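Local atomic coordinates of DNA polymerase (Bacillus phage phi29, PDB entry 2PY5), a protein that replicates the viral DNA by protein-primed, strand-displacing polymerization with high processivity and fidelity, and proofreads with a 3'-5' exonuclease. Residues I166-D169 with I170-A174; L126-V130 with K131-K135; E175-L178 with I179-K182; N42-D45 with E46-W50; A377-Q380 with L381-M385. The protein carries 2 engineered substitutions. One frame throughout, in Å; residues are numbered along the deposited sequence.

In the fold
All five contacts are local, between adjoining segments, so none closes a long loop; they follow one another in series, without nesting or crossing. From the N terminus, contact 4 starts helix 44-54 on the outer part of the exonuclease domain, touching none of the others. Contact 2 starts helix 130-136, and contacts 1 and 3 adjoin on helix 160-182. Contact 2 packs on both: Ile133 meets Ile173 of contact 1 and Ala176 of contact 3. Far along the chain, contact 5 on helix 376-387 of the polymerization region returns to this group. Ile179 and Gln180 lie against Ala377, Leu381 and Leu384, while Pro127 also reaches Leu384, joining exonuclease and polymerase.

Contact 1: I166-D169 with I170-A174; sequences IKND and IQIIA
Helix 160-182 of the 3'-5' exonuclease domain carries the magnesium ligand Asp169, and beside it Asn168 and Ile172 meet one turn apart. Their backbones are joined by Ile172 N to Asn168 O at 2.9 Å. Beyond this bond the Ile172 CD1 methyl comes almost equally near to three atoms of the Asn168 amide, with OD1 the nearest at 3.6 Å. Asn168 holds CG anti to its own N (chi1 -180°), which carries the amide off the helix to a neighbouring loop: OD1 accepts from Leu142 N and ND2 donates to Thr140 O. Ile172 CG1 also presses on Asn168 O, at 3.2 Å.

On another side of the helix, Ile170 places CG1 between its N and carbonyl carbon (chi1 66°), the crowded position. The branch thus rests 3.4 Å from Lys167 O, while Ile170 N binds Ile166 O at 3.1 Å. Ile170 faces strand 8-15, where it touches the engineered Ala12. At the metal ligand one backbone bond is weak, Ile173 N to Asp169 O at 3.5 Å, and the next is normal again. Asp169 itself packs on a phosphate of the bound DNA. With both ends of its amide bonded to the loop and a methyl beside it, Asn168 has little freedom to rotate, which probably helps to fix the helix turn that presents Asp169.

Contact 2: L126-V130 with K131-K135; sequences LPFPV and KKIAK. With nucleotides of chain A.
Phe128 and Ile133 each hold their first side-chain branch beside the backbone N (chi1 -41° for CG and -67° for CG1), which sets the two side chains facing each other; they cross at about a right angle, Phe128 CB lying 4.0 Å from Ile133 CG1. The tip of the isoleucine continues to Leu126, where Ile133 CD1 lies 3.7 Å from Leu126 CB. Lys132 slants past the ring, its CE 3.8 Å from Phe128 CD2, before NZ turns into a salt bridge with Asp136. The chain enters through an inverse gamma turn centred on Pro127, and Pro129 is the N-cap of helix 130-136. Pro129 O accepts from Ile133 N at 3.0 Å and, weakly, from Lys132 N.

This helix start also holds the single-stranded DNA. Val130 N donates to OP1 of nucleotide DT6 of chain A at 3.0 Å, almost straight at 176°, and Val130 CG2 lies 3.3 Å from the same oxygen. The proline ring rests on the preceding nucleotide, Pro129 CG being 3.5 Å from O5' of DT5 of chain A. A backbone N-H in the first turn of a helix grips the phosphate, whose negative charge the helix end would probably favour; the contacts here fall on phosphate and sugar-linking oxygens, consistent with binding that does not depend on the base.

Contact 3: E175-L178 with I179-K182; sequences EALL and IQFK
Leu177 O takes the bond from Phe181 N at 2.8 Å (N-H...O 168°) and is also roofed by the phenylalanine itself. This is the last part of helix 160-182, an exonuclease helix that borders the polymerization region. The Phe181 ring turns one face to Leu177 O, which sits toward the rim, Phe181 CG being 3.2 Å from Leu177 O. Its second torsion of -22° lays the ring over the carbonyl, and CE2 of Phe181 then reaches Leu177 CB at 4.1 Å. Phe181 also neighbours Tyr59, a residue that interacts with the primer terminal protein.

Gln180 is extended and leads its amide past Leu177, with Gln180 OE1 3.6 Å from Leu177 CD2. The two ends of this amide differ: NE2 donates to Lys125 O, whereas OE1 is buried among carbon atoms and has no polar partner in the model, a cost the contact has to bear.

On the outer side Lys182 stretches obliquely over Leu178. Its N is bonded to Leu178 O at 2.8 Å, and farther out its CE meets CG of the leucine at 3.8 Å, so the aliphatic part of the lysine shields Leu178 while the chain runs on to its ammonium group. Ile179 packs toward helix 376-387 and, within its own helix, folds its longer branch back along the preceding turn, where CG1 of Ile179 lies 3.3 Å from Glu175 O.

Contact 4: N42-D45 with E46-W50; sequences NSLD and EFMAW. With EDO (1,2-ethanediol), chain P.
Leu44 and Met48 lie side by side and point the same way, with Leu44 CD1 3.7 Å from Met48 CG. Phe47 slants across the same methyl, its CD2 4.0 Å from Leu44 CD1, so that one leucine branch serves both neighbours. Met48 then bends at its second and third torsions and leads away toward Trp73 and Leu74 of helix 63-76. The Phe47 ring, leaving the same side of the helix, packs on strand 8-15, where it meets Phe13 edge-to-face.

These residues belong to the start of helix 44-54, and Ser43 is its N-cap. The hydroxyl, anti to its backbone N (chi1 169°), turns back over the helix start, and OG accepts from Glu46 N at 3.1 Å with an angle of 162°. Ser43 O takes the next amide, Phe47 N, also at 3.1 Å. A molecule of 1,2-ethanediol, probably from the crystallisation liquor, straddles the cap: its O1 is 2.8 Å from Ser43 OG, either being a possible donor, and its O2 donates to Asp45 OD2 at 2.6 Å. The other carboxylate oxygen, OD1, accepts from Trp73 NE1.

Glu46 runs out extended and turns its carboxylate back toward Asn42. One water accepts from Asn42 N at 2.9 Å and lies beside Glu46 OE1, an oxygen that also pairs with Tyr27 OH.

Contact 5: A377-Q380 with L381-M385; sequences AIKQ and LAKLM
The flat amide of Gln380 is met at its OE1 end by Lys383: NZ donates to OE1 at 3.1 Å, tilted 18° from the carbonyl plane. At the other end, NE2 donates to Gly376 O and to a water 2.9 Å away, and this water also takes a weak bond from Lys383 NZ. The site lies on helix 376-387, which with helix 361-373 builds the fingers of this B-family polymerase. Gln380 and Lys383 run side by side in the same direction. A bend at the second torsion of the glutamine and another at the third of the lysine (chi3 65°) bring the two ends together.

With both ends bonded, the amide cannot easily turn over, and it probably helps to hold the lysine in place. Lys383 belongs to the nucleotide site and Lys379 stabilizes the incoming nucleotide; their NZ atoms stand 6.5 Å apart, consistent with a pocket for the phosphates of a nucleotide. Lys383 CG rests 3.4 Å from Lys379 O, the oxygen that accepts from Lys383 N. On the side of the helix facing helix 160-182, Leu381 N binds Ala377 O at 3.0 Å, and Leu381 CG lies 3.4 Å from that oxygen.

Contact 1: I166-D169 with I170-A174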
# COMPACT_ATOMS: atom_id res chain seq x y z
N ILE F 166 -18.78 14.31 12.52
CA ILE F 166 -19.13 12.91 12.32
C ILE F 166 -19.93 12.75 11.03
O ILE F 166 -19.66 11.86 10.22
CB ILE F 166 -19.91 12.35 13.55
CG1 ILE F 166 -19.03 12.39 14.81
CG2 ILE F 166 -20.40 10.91 13.26
CD1 ILE F 166 -19.83 12.29 16.13
N LYS F 167 -20.91 13.62 10.82
CA LYS F 167 -21.72 13.61 9.62
C LYS F 167 -20.85 13.81 8.37
O LYS F 167 -21.05 13.16 7.34
CB LYS F 167 -22.78 14.70 9.68
CG LYS F 167 -23.84 14.55 8.62
CD LYS F 167 -24.87 15.63 8.73
CE LYS F 167 -25.87 15.53 7.60
NZ LYS F 167 -26.91 16.59 7.71
N ASN F 168 -19.88 14.72 8.47
CA ASN F 168 -18.98 14.99 7.34
C ASN F 168 -18.11 13.77 7.04
O ASN F 168 -17.94 13.39 5.87
CB ASN F 168 -18.10 16.21 7.65
CG ASN F 168 -17.15 16.55 6.53
OD1 ASN F 168 -15.96 16.76 6.76
ND2 ASN F 168 -17.68 16.62 5.30
N ASP F 169 -17.56 13.16 8.08
CA ASP F 169 -16.73 11.95 7.90
C ASP F 169 -17.48 10.84 7.19
O ASP F 169 -16.96 10.27 6.22
CB ASP F 169 -16.24 11.39 9.24
CG ASP F 169 -15.08 12.17 9.81
OD1 ASP F 169 -14.61 13.13 9.17
OD2 ASP F 169 -14.63 11.79 10.92
N ILE F 170 -18.68 10.51 7.65
CA ILE F 170 -19.44 9.42 7.01
C ILE F 170 -19.92 9.82 5.61
O ILE F 170 -20.03 8.97 4.74
CB ILE F 170 -20.60 8.89 7.90
CG1 ILE F 170 -21.70 9.94 8.13
CG2 ILE F 170 -20.02 8.38 9.23
CD1 ILE F 170 -22.78 9.47 9.14
N GLN F 171 -20.18 11.10 5.38
CA GLN F 171 -20.67 11.54 4.07
C GLN F 171 -19.55 11.54 3.04
O GLN F 171 -19.80 11.27 1.88
CB GLN F 171 -21.34 12.92 4.16
CG GLN F 171 -21.94 13.36 2.82
CD GLN F 171 -22.88 14.55 2.91
OE1 GLN F 171 -23.10 15.25 1.92
NE2 GLN F 171 -23.44 14.77 4.08
N ILE F 172 -18.32 11.87 3.45
CA ILE F 172 -17.18 11.81 2.52
C ILE F 172 -17.04 10.38 1.98
O ILE F 172 -16.94 10.18 0.75
CB ILE F 172 -15.87 12.24 3.20
CG1 ILE F 172 -15.85 13.75 3.41
CG2 ILE F 172 -14.64 11.80 2.35
CD1 ILE F 172 -14.89 14.20 4.48
N ILE F 173 -17.03 9.40 2.88
CA ILE F 173 -16.89 8.01 2.47
C ILE F 173 -18.13 7.53 1.67
O ILE F 173 -17.99 6.84 0.67
CB ILE F 173 -16.56 7.09 3.66
CG1 ILE F 173 -15.17 7.43 4.23
CG2 ILE F 173 -16.62 5.63 3.23
CD1 ILE F 173 -13.99 7.34 3.22
N ALA F 174 -19.33 7.95 2.08
CA ALA F 174 -20.53 7.64 1.28
C ALA F 174 -20.42 8.17 -0.14
O ALA F 174 -20.75 7.48 -1.09
CB ALA F 174 -21.79 8.20 1.95

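Contact 2: L126-V130 with K131-K135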
# COMPACT_ATOMS: atom_id res chain seq x y z
N LEU F 126 -10.68 2.36 -0.93
CA LEU F 126 -10.18 3.71 -1.08
C LEU F 126 -8.98 3.85 -0.14
O LEU F 126 -9.11 4.29 1.00
CB LEU F 126 -11.30 4.71 -0.74
CG LEU F 126 -12.55 4.62 -1.63
CD1 LEU F 126 -13.74 5.34 -0.93
CD2 LEU F 126 -12.28 5.19 -3.02
N PRO F 127 -7.79 3.41 -0.60
CA PRO F 127 -6.62 3.29 0.29
C PRO F 127 -5.90 4.62 0.62
O PRO F 127 -4.72 4.80 0.32
CB PRO F 127 -5.72 2.31 -0.47
CG PRO F 127 -6.01 2.64 -1.91
CD PRO F 127 -7.50 2.87 -1.94
N PHE F 128 -6.64 5.54 1.24
CA PHE F 128 -6.13 6.86 1.62
C PHE F 128 -6.88 7.29 2.85
O PHE F 128 -7.98 6.81 3.08
CB PHE F 128 -6.38 7.90 0.52
CG PHE F 128 -6.15 7.39 -0.87
CD1 PHE F 128 -7.20 6.86 -1.61
CD2 PHE F 128 -4.89 7.43 -1.42
CE1 PHE F 128 -6.97 6.38 -2.91
CE2 PHE F 128 -4.65 6.96 -2.71
CZ PHE F 128 -5.70 6.43 -3.44
N PRO F 129 -6.30 8.20 3.65
CA PRO F 129 -7.10 8.76 4.75
C PRO F 129 -8.35 9.49 4.23
O PRO F 129 -8.35 9.97 3.10
CB PRO F 129 -6.16 9.75 5.42
CG PRO F 129 -4.80 9.42 4.94
CD PRO F 129 -4.95 8.77 3.60
N VAL F 130 -9.37 9.59 5.07
CA VAL F 130 -10.61 10.29 4.72
C VAL F 130 -10.37 11.72 4.21
O VAL F 130 -10.92 12.14 3.20
CB VAL F 130 -11.59 10.32 5.91
CG1 VAL F 130 -12.84 11.13 5.56
CG2 VAL F 130 -11.97 8.91 6.31
N LYS F 131 -9.51 12.46 4.90
CA LYS F 131 -9.20 13.82 4.50
C LYS F 131 -8.60 13.90 3.09
O LYS F 131 -8.91 14.81 2.35
CB LYS F 131 -8.25 14.46 5.51
CG LYS F 131 -8.90 14.75 6.85
CD LYS F 131 -9.66 16.07 6.83
CE LYS F 131 -9.91 16.61 8.23
NZ LYS F 131 -10.20 18.07 8.19
N LYS F 132 -7.75 12.93 2.74
CA LYS F 132 -7.14 12.90 1.41
C LYS F 132 -8.16 12.52 0.35
O LYS F 132 -8.17 13.09 -0.75
CB LYS F 132 -5.95 11.95 1.38
CG LYS F 132 -5.30 11.83 0.02
CD LYS F 132 -3.89 11.25 0.09
CE LYS F 132 -3.35 10.91 -1.29
NZ LYS F 132 -3.31 12.10 -2.18
N ILE F 133 -9.03 11.55 0.67
CA ILE F 133 -10.14 11.21 -0.22
C ILE F 133 -10.99 12.43 -0.52
O ILE F 133 -11.32 12.70 -1.67
CB ILE F 133 -11.03 10.10 0.38
CG1 ILE F 133 -10.25 8.78 0.45
CG2 ILE F 133 -12.31 9.92 -0.47
CD1 ILE F 133 -10.85 7.72 1.34
N ALA F 134 -11.35 13.20 0.49
CA ALA F 134 -12.18 14.38 0.25
C ALA F 134 -11.47 15.37 -0.68
O ALA F 134 -12.08 15.91 -1.60
CB ALA F 134 -12.56 15.05 1.57
N LYS F 135 -10.18 15.58 -0.45
CA LYS F 135 -9.40 16.50 -1.26
C LYS F 135 -9.33 16.05 -2.72
O LYS F 135 -9.69 16.80 -3.63
CB LYS F 135 -7.98 16.61 -0.70
P DT A 6 -7.85 7.89 8.53
OP1 DT A 6 -9.04 8.23 7.77
OP2 DT A 6 -6.87 8.91 8.91
O5' DT A 6 -8.29 7.27 9.95
C5' DT A 6 -9.43 6.43 10.04
C4' DT A 6 -9.48 5.89 11.45
O4' DT A 6 -8.32 5.08 11.72
C3' DT A 6 -9.46 6.98 12.51
O3' DT A 6 -10.76 7.52 12.73
C2' DT A 6 -8.90 6.23 13.71
C1' DT A 6 -8.03 5.14 13.11
N1 DT A 6 -6.56 5.39 13.22
C2 DT A 6 -5.75 4.35 13.61
O2 DT A 6 -6.17 3.24 13.87
N3 DT A 6 -4.42 4.67 13.69
C4 DT A 6 -3.84 5.90 13.40
O4 DT A 6 -2.62 6.07 13.50
C5 DT A 6 -4.74 6.93 12.97
C7 DT A 6 -4.23 8.29 12.63
C6 DT A 6 -6.05 6.64 12.90
P DT A 5 -2.31 6.17 5.51
OP1 DT A 5 -2.53 5.75 4.11
OP2 DT A 5 -1.50 7.36 5.83
O5' DT A 5 -3.75 6.35 6.20
C5' DT A 5 -4.81 5.48 5.89
C4' DT A 5 -5.51 5.07 7.16
O4' DT A 5 -4.63 4.24 7.90
C3' DT A 5 -5.87 6.21 8.10
O3' DT A 5 -7.15 6.66 7.78
C2' DT A 5 -5.83 5.56 9.48
C1' DT A 5 -4.91 4.37 9.28
N1 DT A 5 -3.59 4.49 9.91
C2 DT A 5 -3.22 3.50 10.77
O2 DT A 5 -3.95 2.56 11.06
N3 DT A 5 -1.99 3.69 11.32
C4 DT A 5 -1.10 4.72 11.05
O4 DT A 5 -0.02 4.78 11.61
C5 DT A 5 -1.55 5.72 10.12
C7 DT A 5 -0.68 6.89 9.78
C6 DT A 5 -2.77 5.57 9.59

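Contact 3: E175-L178 with I179-K182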
# COMPACT_ATOMS: atom_id res chain seq x y z
N GLU F 175 -20.00 9.43 -0.29
CA GLU F 175 -19.90 10.05 -1.61
C GLU F 175 -18.85 9.35 -2.47
O GLU F 175 -19.07 9.11 -3.66
CB GLU F 175 -19.59 11.54 -1.48
CG GLU F 175 -20.77 12.36 -0.90
CD GLU F 175 -20.44 13.83 -0.65
OE1 GLU F 175 -19.25 14.19 -0.62
OE2 GLU F 175 -21.40 14.63 -0.49
N ALA F 176 -17.70 9.05 -1.87
CA ALA F 176 -16.60 8.43 -2.61
C ALA F 176 -16.96 7.00 -3.02
O ALA F 176 -16.72 6.61 -4.16
CB ALA F 176 -15.30 8.45 -1.79
N LEU F 177 -17.54 6.24 -2.09
CA LEU F 177 -17.94 4.87 -2.42
C LEU F 177 -19.02 4.82 -3.49
O LEU F 177 -18.97 3.98 -4.37
CB LEU F 177 -18.41 4.11 -1.20
CG LEU F 177 -17.32 3.72 -0.21
CD1 LEU F 177 -17.96 3.12 1.02
CD2 LEU F 177 -16.35 2.73 -0.85
N LEU F 178 -19.98 5.74 -3.42
CA LEU F 178 -21.03 5.75 -4.44
C LEU F 178 -20.45 6.00 -5.84
O LEU F 178 -20.82 5.32 -6.82
CB LEU F 178 -22.12 6.77 -4.09
CG LEU F 178 -23.32 6.74 -5.05
CD1 LEU F 178 -23.95 5.37 -5.07
CD2 LEU F 178 -24.32 7.79 -4.66
N ILE F 179 -19.55 6.97 -5.97
CA ILE F 179 -18.88 7.23 -7.23
C ILE F 179 -18.14 5.97 -7.72
O ILE F 179 -18.25 5.61 -8.88
CB ILE F 179 -17.90 8.43 -7.14
CG1 ILE F 179 -18.68 9.73 -6.89
CG2 ILE F 179 -17.09 8.56 -8.38
CD1 ILE F 179 -17.82 10.83 -6.26
N GLN F 180 -17.40 5.32 -6.83
CA GLN F 180 -16.68 4.08 -7.16
C GLN F 180 -17.64 2.98 -7.66
O GLN F 180 -17.43 2.40 -8.72
CB GLN F 180 -15.91 3.64 -5.95
CG GLN F 180 -14.90 2.53 -6.20
CD GLN F 180 -14.02 2.32 -5.02
OE1 GLN F 180 -14.44 2.50 -3.88
NE2 GLN F 180 -12.77 1.96 -5.27
N PHE F 181 -18.71 2.75 -6.92
CA PHE F 181 -19.69 1.73 -7.29
C PHE F 181 -20.36 2.06 -8.61
O PHE F 181 -20.57 1.17 -9.46
CB PHE F 181 -20.76 1.57 -6.19
CG PHE F 181 -20.24 1.07 -4.86
CD1 PHE F 181 -19.05 0.36 -4.76
CD2 PHE F 181 -20.96 1.31 -3.70
CE1 PHE F 181 -18.59 -0.10 -3.52
CE2 PHE F 181 -20.51 0.84 -2.47
CZ PHE F 181 -19.33 0.14 -2.39
N LYS F 182 -20.66 3.34 -8.85
CA LYS F 182 -21.28 3.74 -10.12
C LYS F 182 -20.37 3.50 -11.34
O LYS F 182 -20.85 3.36 -12.47
CB LYS F 182 -21.72 5.21 -10.08
CG LYS F 182 -22.97 5.45 -9.27
CD LYS F 182 -23.31 6.93 -9.22
CE LYS F 182 -24.68 7.20 -8.61
NZ LYS F 182 -24.99 8.67 -8.54

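Contact 4: N42-D45 with E46-W50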
# COMPACT_ATOMS: atom_id res chain seq x y z
N ASN F 42 -25.18 8.34 20.54
CA ASN F 42 -24.11 8.24 21.54
C ASN F 42 -24.08 6.90 22.27
O ASN F 42 -23.51 6.79 23.35
CB ASN F 42 -24.19 9.42 22.51
CG ASN F 42 -25.35 9.32 23.48
OD1 ASN F 42 -26.21 8.43 23.36
ND2 ASN F 42 -25.39 10.23 24.48
N SER F 43 -24.65 5.87 21.66
CA SER F 43 -24.74 4.54 22.28
C SER F 43 -24.38 3.42 21.31
O SER F 43 -25.05 3.26 20.30
CB SER F 43 -26.17 4.31 22.77
OG SER F 43 -26.39 2.97 23.16
N LEU F 44 -23.33 2.66 21.61
CA LEU F 44 -22.99 1.48 20.81
C LEU F 44 -24.11 0.46 20.86
O LEU F 44 -24.40 -0.19 19.85
CB LEU F 44 -21.67 0.84 21.27
CG LEU F 44 -21.17 -0.34 20.44
CD1 LEU F 44 -21.06 0.03 18.93
CD2 LEU F 44 -19.81 -0.84 20.92
N ASP F 45 -24.76 0.30 22.01
CA ASP F 45 -25.89 -0.62 22.11
C ASP F 45 -26.96 -0.27 21.08
O ASP F 45 -27.49 -1.15 20.43
CB ASP F 45 -26.52 -0.57 23.50
CG ASP F 45 -25.73 -1.34 24.56
OD1 ASP F 45 -24.88 -2.19 24.21
OD2 ASP F 45 -26.01 -1.13 25.77
N GLU F 46 -27.27 1.01 20.97
CA GLU F 46 -28.26 1.48 20.02
C GLU F 46 -27.81 1.18 18.59
O GLU F 46 -28.60 0.70 17.77
CB GLU F 46 -28.45 2.97 20.20
CG GLU F 46 -29.57 3.54 19.38
CD GLU F 46 -29.82 4.97 19.75
OE1 GLU F 46 -29.13 5.85 19.19
OE2 GLU F 46 -30.70 5.21 20.61
N PHE F 47 -26.54 1.48 18.30
CA PHE F 47 -25.98 1.25 16.96
C PHE F 47 -26.07 -0.24 16.60
O PHE F 47 -26.53 -0.62 15.51
CB PHE F 47 -24.52 1.67 16.90
CG PHE F 47 -23.86 1.39 15.56
CD1 PHE F 47 -24.15 2.21 14.46
CD2 PHE F 47 -22.98 0.33 15.39
CE1 PHE F 47 -23.59 1.95 13.21
CE2 PHE F 47 -22.40 0.09 14.13
CZ PHE F 47 -22.71 0.91 13.05
N MET F 48 -25.63 -1.08 17.52
CA MET F 48 -25.57 -2.52 17.25
C MET F 48 -26.98 -3.15 17.10
O MET F 48 -27.17 -4.09 16.33
CB MET F 48 -24.75 -3.26 18.31
CG MET F 48 -23.28 -2.89 18.25
SD MET F 48 -22.48 -3.25 16.66
CE MET F 48 -22.70 -5.04 16.52
N ALA F 49 -27.96 -2.66 17.85
CA ALA F 49 -29.33 -3.10 17.65
C ALA F 49 -29.75 -2.85 16.19
O ALA F 49 -30.38 -3.71 15.58
CB ALA F 49 -30.30 -2.40 18.63
N TRP F 50 -29.39 -1.69 15.66
CA TRP F 50 -29.65 -1.33 14.27
C TRP F 50 -28.88 -2.27 13.32
O TRP F 50 -29.47 -2.81 12.36
CB TRP F 50 -29.29 0.14 14.03
CG TRP F 50 -29.31 0.54 12.58
CD1 TRP F 50 -30.42 0.86 11.85
CD2 TRP F 50 -28.19 0.65 11.70
NE1 TRP F 50 -30.05 1.16 10.56
CE2 TRP F 50 -28.69 1.04 10.44
CE3 TRP F 50 -26.81 0.46 11.84
CZ2 TRP F 50 -27.87 1.24 9.34
CZ3 TRP F 50 -25.98 0.66 10.74
CH2 TRP F 50 -26.52 1.06 9.50
C1 EDO P . -28.80 1.58 25.22
O1 EDO P . -28.89 2.67 24.30
C2 EDO P . -27.57 1.71 26.11
O2 EDO P . -27.47 0.59 27.01
O HOH W 1 -27.90 7.53 20.95
O HOH W 2 -29.16 6.59 23.32

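Contact 5: A377-Q380 with L381-M385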
# COMPACT_ATOMS: atom_id res chain seq x y z
N ALA F 377 -12.73 12.77 -8.84
CA ALA F 377 -13.00 11.41 -8.42
C ALA F 377 -12.71 10.35 -9.48
O ALA F 377 -12.00 9.39 -9.22
CB ALA F 377 -14.45 11.28 -7.89
N ILE F 378 -13.25 10.52 -10.67
CA ILE F 378 -13.08 9.51 -11.71
C ILE F 378 -11.60 9.37 -12.12
O ILE F 378 -11.12 8.27 -12.43
CB ILE F 378 -13.99 9.77 -12.92
CG1 ILE F 378 -15.44 9.50 -12.50
CG2 ILE F 378 -13.61 8.90 -14.10
CD1 ILE F 378 -16.45 9.90 -13.55
N LYS F 379 -10.88 10.50 -12.11
CA LYS F 379 -9.44 10.45 -12.39
C LYS F 379 -8.73 9.61 -11.34
O LYS F 379 -7.89 8.79 -11.68
CB LYS F 379 -8.83 11.85 -12.42
CG LYS F 379 -7.35 11.84 -12.78
CD LYS F 379 -6.79 13.23 -12.88
CE LYS F 379 -5.40 13.23 -13.45
NZ LYS F 379 -4.98 14.61 -13.83
N GLN F 380 -9.08 9.81 -10.07
CA GLN F 380 -8.44 9.04 -8.99
C GLN F 380 -8.72 7.56 -9.14
O GLN F 380 -7.89 6.72 -8.79
CB GLN F 380 -8.93 9.48 -7.60
CG GLN F 380 -8.77 10.95 -7.29
CD GLN F 380 -7.48 11.52 -7.80
OE1 GLN F 380 -6.40 11.04 -7.47
NE2 GLN F 380 -7.58 12.57 -8.63
N LEU F 381 -9.93 7.23 -9.57
CA LEU F 381 -10.31 5.85 -9.72
C LEU F 381 -9.56 5.20 -10.87
O LEU F 381 -9.21 4.03 -10.78
CB LEU F 381 -11.81 5.71 -9.90
CG LEU F 381 -12.63 6.07 -8.66
CD1 LEU F 381 -14.10 6.06 -9.06
CD2 LEU F 381 -12.36 5.14 -7.49
N ALA F 382 -9.31 5.96 -11.93
CA ALA F 382 -8.51 5.44 -13.06
C ALA F 382 -7.08 5.15 -12.61
O ALA F 382 -6.51 4.13 -12.97
CB ALA F 382 -8.53 6.43 -14.22
N LYS F 383 -6.51 6.04 -11.81
CA LYS F 383 -5.19 5.82 -11.23
C LYS F 383 -5.20 4.57 -10.36
O LYS F 383 -4.29 3.75 -10.40
CB LYS F 383 -4.78 7.04 -10.42
CG LYS F 383 -4.57 8.28 -11.28
CD LYS F 383 -4.57 9.55 -10.48
CE LYS F 383 -3.42 9.64 -9.52
NZ LYS F 383 -3.52 10.91 -8.73
N LEU F 384 -6.25 4.43 -9.56
CA LEU F 384 -6.38 3.28 -8.70
C LEU F 384 -6.44 1.98 -9.51
O LEU F 384 -5.79 1.00 -9.16
CB LEU F 384 -7.62 3.44 -7.81
CG LEU F 384 -7.72 2.58 -6.56
CD1 LEU F 384 -6.54 2.76 -5.60
CD2 LEU F 384 -9.03 2.95 -5.87
N MET F 385 -7.17 1.98 -10.62
CA MET F 385 -7.24 0.79 -11.47
C MET F 385 -5.86 0.43 -12.05
O MET F 385 -5.45 -0.72 -12.06
CB MET F 385 -8.25 0.99 -12.60
CG MET F 385 -9.70 0.94 -12.14
SD MET F 385 -10.22 -0.69 -11.61
CE MET F 385 -10.35 -1.58 -13.17
O HOH W 3 -5.03 13.78 -9.45